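Local coordinates for resiniferatoxin-binding, phosphotriesterase-related protein (Rhodobacter sphaeroides 2.4.1, PDB 3K2G) that probably acts as a zinc-dependent hydrolase of the phosphotriesterase family, a TIM barrel with a binuclear zinc site, and is named for resiniferatoxin binding, at residues L192-R197 with L223-A229; L56-I61 with V75-N79. All coordinates share one frame; numbering follows the deposited sequence.

Contact 1 (L192-R197 with L223-A229); sequences LRGAAR and LVEEEGA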
# COMPACT_ATOMS: atom_id res chain seq x y z
N LEU B 192 -22.52 -19.06 22.16
CA LEU B 192 -21.33 -19.58 21.50
C LEU B 192 -20.62 -20.66 22.32
O LEU B 192 -20.10 -21.62 21.77
CB LEU B 192 -20.35 -18.45 21.18
CG LEU B 192 -19.09 -18.88 20.40
CD1 LEU B 192 -19.50 -19.54 19.10
CD2 LEU B 192 -18.21 -17.67 20.13
N ARG B 193 -20.59 -20.48 23.64
CA ARG B 193 -19.95 -21.46 24.52
C ARG B 193 -20.72 -22.78 24.46
O ARG B 193 -20.13 -23.85 24.41
CB ARG B 193 -19.89 -20.95 25.96
CG ARG B 193 -18.92 -19.79 26.17
CD ARG B 193 -18.81 -19.43 27.65
NE ARG B 193 -17.83 -18.37 27.90
CZ ARG B 193 -16.52 -18.49 27.73
NH1 ARG B 193 -16.00 -19.64 27.31
NH2 ARG B 193 -15.72 -17.47 27.98
N GLY B 194 -22.05 -22.69 24.45
CA GLY B 194 -22.86 -23.89 24.38
C GLY B 194 -22.67 -24.58 23.04
O GLY B 194 -22.66 -25.81 22.95
N ALA B 195 -22.50 -23.78 21.99
CA ALA B 195 -22.29 -24.33 20.66
C ALA B 195 -20.94 -25.04 20.59
O ALA B 195 -20.83 -26.12 20.02
CB ALA B 195 -22.35 -23.22 19.62
N ALA B 196 -19.90 -24.44 21.18
CA ALA B 196 -18.58 -25.04 21.16
C ALA B 196 -18.58 -26.34 21.95
O ALA B 196 -17.92 -27.31 21.57
CB ALA B 196 -17.55 -24.07 21.74
N ARG B 197 -19.31 -26.37 23.06
CA ARG B 197 -19.37 -27.58 23.87
C ARG B 197 -20.10 -28.64 23.06
O ARG B 197 -19.78 -29.83 23.14
CB ARG B 197 -20.08 -27.30 25.20
CG ARG B 197 -19.28 -26.37 26.09
CD ARG B 197 -19.95 -26.06 27.42
NE ARG B 197 -19.25 -24.99 28.12
CZ ARG B 197 -19.69 -24.39 29.22
NH1 ARG B 197 -20.84 -24.77 29.76
NH2 ARG B 197 -18.99 -23.41 29.78
N LEU B 223 -12.45 -18.17 22.32
CA LEU B 223 -13.52 -18.78 23.10
C LEU B 223 -13.78 -20.22 22.65
O LEU B 223 -13.91 -21.13 23.48
CB LEU B 223 -14.80 -17.94 22.98
CG LEU B 223 -16.03 -18.45 23.74
CD1 LEU B 223 -16.98 -17.29 24.00
CD2 LEU B 223 -16.71 -19.54 22.93
N VAL B 224 -13.86 -20.43 21.35
CA VAL B 224 -14.08 -21.77 20.84
C VAL B 224 -12.93 -22.68 21.29
O VAL B 224 -13.13 -23.85 21.60
CB VAL B 224 -14.18 -21.76 19.30
CG1 VAL B 224 -14.08 -23.16 18.76
CG2 VAL B 224 -15.48 -21.13 18.88
N GLU B 225 -11.74 -22.11 21.33
CA GLU B 225 -10.55 -22.85 21.73
C GLU B 225 -10.56 -23.24 23.21
O GLU B 225 -10.33 -24.40 23.55
CB GLU B 225 -9.31 -22.00 21.41
CG GLU B 225 -7.99 -22.68 21.67
CD GLU B 225 -6.83 -21.86 21.13
OE1 GLU B 225 -6.60 -20.73 21.61
OE2 GLU B 225 -6.15 -22.35 20.21
N GLU B 226 -10.85 -22.28 24.08
CA GLU B 226 -10.86 -22.57 25.51
C GLU B 226 -12.01 -23.49 25.92
O GLU B 226 -12.03 -23.99 27.05
CB GLU B 226 -10.90 -21.27 26.34
CG GLU B 226 -12.14 -20.42 26.19
CD GLU B 226 -12.07 -19.14 27.00
OE1 GLU B 226 -11.15 -18.33 26.75
OE2 GLU B 226 -12.91 -18.95 27.90
N GLU B 227 -12.96 -23.70 25.02
CA GLU B 227 -14.07 -24.59 25.32
C GLU B 227 -13.72 -25.98 24.81
O GLU B 227 -14.53 -26.90 24.89
CB GLU B 227 -15.37 -24.11 24.66
CG GLU B 227 -16.07 -22.97 25.38
CD GLU B 227 -16.48 -23.32 26.81
OE1 GLU B 227 -16.62 -24.52 27.13
OE2 GLU B 227 -16.69 -22.38 27.61
N GLY B 228 -12.51 -26.11 24.27
CA GLY B 228 -12.06 -27.40 23.77
C GLY B 228 -12.54 -27.78 22.38
O GLY B 228 -12.37 -28.92 21.95
N ALA B 229 -13.15 -26.83 21.67
CA ALA B 229 -13.65 -27.13 20.33
C ALA B 229 -12.52 -27.14 19.30
O ALA B 229 -11.44 -26.59 19.52
CB ALA B 229 -14.71 -26.13 19.94
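Leu192 and Leu223 interdigitate at the inner end of this helix-helix contact: CD2 of Leu223 sits against CG of Leu192 at 3.5 Å, and the two chains run antiparallel as they pass. Val224 CG2 adds looser packing against Leu192 CD1. One turn further along, Ala196 makes a shallow spot on its helix, and the methylene of Glu227 settles there, its CB 3.6 Å from Ala196 CB, with the methyl of Ala229 beside it. These are neighbouring outer helices of the TIM barrel, 186-202 and 217-226; Leu192 also touches strands 175-178 and 206-208. The second helix ends in a Schellman motif at Gly228, and this turn brings Ala229 back to Ala196. Arg193 lays its guanidinium over Leu223 CD1, which lies 3.9 Å from the guanidinium plane. The arginine's NH1 and NH2 meet Glu226 OE2 end-on, both at 3.2 Å and from one face of the carboxylate, with OE2 near the guanidinium plane; NH1 also bonds to the anti lone pair of Glu227 OE2 at 2.8 Å, a bent bond. Bent at chi2 (-60°), Glu227 turns its carboxylate between the two arginines, and Arg197 NE binds its OE1 at 2.8 Å, nearly straight (166°). Arg197 NH1 forms a salt bridge with Asp151.

Contact 2 (L56-I61 with V75-N79); sequences LAEAPI and VNKHN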
# COMPACT_ATOMS: atom_id res chain seq x y z
N LEU B 56 -41.19 3.04 0.38
CA LEU B 56 -40.26 1.91 0.22
C LEU B 56 -40.44 0.85 1.31
O LEU B 56 -40.12 -0.32 1.11
CB LEU B 56 -38.82 2.42 0.23
CG LEU B 56 -38.45 3.30 -0.96
CD1 LEU B 56 -37.10 3.96 -0.71
CD2 LEU B 56 -38.42 2.45 -2.23
N ALA B 57 -40.95 1.27 2.46
CA ALA B 57 -41.15 0.36 3.57
C ALA B 57 -42.34 -0.57 3.36
O ALA B 57 -42.28 -1.76 3.70
CB ALA B 57 -41.33 1.15 4.86
N GLU B 58 -43.42 -0.05 2.79
CA GLU B 58 -44.62 -0.86 2.60
C GLU B 58 -44.77 -1.49 1.22
O GLU B 58 -45.43 -2.53 1.08
CB GLU B 58 -45.85 -0.01 2.93
CG GLU B 58 -46.93 -0.76 3.70
CD GLU B 58 -46.45 -1.25 5.05
OE1 GLU B 58 -46.04 -0.41 5.88
OE2 GLU B 58 -46.47 -2.48 5.27
N ALA B 59 -44.18 -0.87 0.20
CA ALA B 59 -44.28 -1.37 -1.17
C ALA B 59 -43.68 -2.75 -1.40
O ALA B 59 -42.73 -3.16 -0.73
CB ALA B 59 -43.64 -0.37 -2.13
N PRO B 60 -44.23 -3.50 -2.37
CA PRO B 60 -43.71 -4.83 -2.68
C PRO B 60 -42.47 -4.64 -3.55
O PRO B 60 -42.24 -3.55 -4.07
CB PRO B 60 -44.86 -5.46 -3.45
CG PRO B 60 -45.40 -4.30 -4.23
CD PRO B 60 -45.39 -3.17 -3.21
N ILE B 61 -41.66 -5.68 -3.69
CA ILE B 61 -40.46 -5.54 -4.52
C ILE B 61 -40.86 -5.51 -5.99
O ILE B 61 -41.51 -6.43 -6.49
CB ILE B 61 -39.46 -6.71 -4.30
CG1 ILE B 61 -38.97 -6.71 -2.85
CG2 ILE B 61 -38.28 -6.55 -5.25
CD1 ILE B 61 -38.16 -7.93 -2.49
N VAL B 75 -35.16 -1.71 4.47
CA VAL B 75 -36.23 -0.73 4.53
C VAL B 75 -37.55 -1.35 4.08
O VAL B 75 -38.62 -0.92 4.50
CB VAL B 75 -35.96 0.48 3.61
CG1 VAL B 75 -36.12 0.08 2.15
CG2 VAL B 75 -36.90 1.62 3.94
N ASN B 76 -37.45 -2.38 3.24
CA ASN B 76 -38.62 -3.06 2.66
C ASN B 76 -39.08 -4.29 3.44
O ASN B 76 -38.34 -5.27 3.57
CB ASN B 76 -38.31 -3.47 1.22
CG ASN B 76 -39.55 -3.73 0.39
OD1 ASN B 76 -40.22 -2.79 -0.06
ND2 ASN B 76 -39.88 -5.00 0.19
N LYS B 77 -40.32 -4.25 3.94
CA LYS B 77 -40.87 -5.37 4.70
C LYS B 77 -41.03 -6.64 3.87
O LYS B 77 -40.81 -7.74 4.36
CB LYS B 77 -42.24 -4.98 5.30
CG LYS B 77 -42.17 -3.94 6.40
CD LYS B 77 -43.57 -3.62 6.93
CE LYS B 77 -43.51 -2.59 8.05
NZ LYS B 77 -44.87 -2.28 8.58
N HIS B 78 -41.42 -6.47 2.61
CA HIS B 78 -41.63 -7.60 1.71
C HIS B 78 -40.33 -8.34 1.38
O HIS B 78 -40.33 -9.53 1.08
CB HIS B 78 -42.27 -7.10 0.41
CG HIS B 78 -42.45 -8.16 -0.64
ND1 HIS B 78 -43.18 -9.31 -0.41
CD2 HIS B 78 -42.03 -8.23 -1.92
CE1 HIS B 78 -43.20 -10.04 -1.51
NE2 HIS B 78 -42.50 -9.40 -2.44
N ASN B 79 -39.22 -7.61 1.46
CA ASN B 79 -37.90 -8.14 1.15
C ASN B 79 -37.27 -9.03 2.22
O ASN B 79 -36.63 -10.03 1.91
CB ASN B 79 -36.96 -6.96 0.87
CG ASN B 79 -35.57 -7.38 0.44
OD1 ASN B 79 -35.40 -8.18 -0.47
ND2 ASN B 79 -34.56 -6.83 1.10
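With CG anti to the backbone N (chi1 176°), His78 swings its ring out to Pro60 and Ile61, and His78 CD2 comes to 3.5 Å from Ile61 CG1. Ile61 answers with CG1 set beside its own backbone N (chi1 -63°) and an extended end, which takes CD1 past the imidazole and on to Asn79, 3.7 Å from Asn79 CB; the isoleucine chain runs nearly perpendicular to that of His78. Asn76 places its amide group between the carbonyls of Leu56 and Ala59, inside the bend where helix 54-58 gives way to loop at Ala59. At the helix end, Ala57 O accepts the amide of Lys77 at 3.2 Å in an almost straight bond (172°), and Ala57 CA makes a short CH...O contact of 3.0 Å with Val75 O. Val75 O is also bound by Trp45 NE1. The chain of Lys77 runs past Ala57 O toward Glu58, and Lys77 NZ meets Glu58 OE1 in a weak salt bridge of 3.5 Å; Lys77 additionally forms a cation-pi contact with Trp45. Val75 CG1 packs against Leu56 CB at 4.1 Å. The contact thus joins the end of a short helix to the loop before strand 81-82; in that loop Asn79 OD1 accepts a hydrogen bond from Met309 N. The backbone bond from Lys77 N to Ala57 O is well aligned, whereas the long Glu58-Lys77 pair probably adds only modest electrostatic attraction at the rim.

In the fold
The two contacts lie on opposite sides of the chain's centre, 39 Å apart between centres and about 26 Å between nearest atoms, so they do not touch. Contact 1 joins two outer helices of the barrel, and the side chain of Leu192 is about 9 Å from that of the zinc ligand His209 and about 12 Å from a zinc ion. Contact 2 belongs to the irregular region that precedes strand 81-82. There the side chain of Asn79 is about 10 Å from the bound dimercaptobutanediol and about 14 Å from a zinc ion. Neither supplies a metal ligand: one backs the barrel wall behind the binuclear site, the other lies beyond the pocket holding the dithiol.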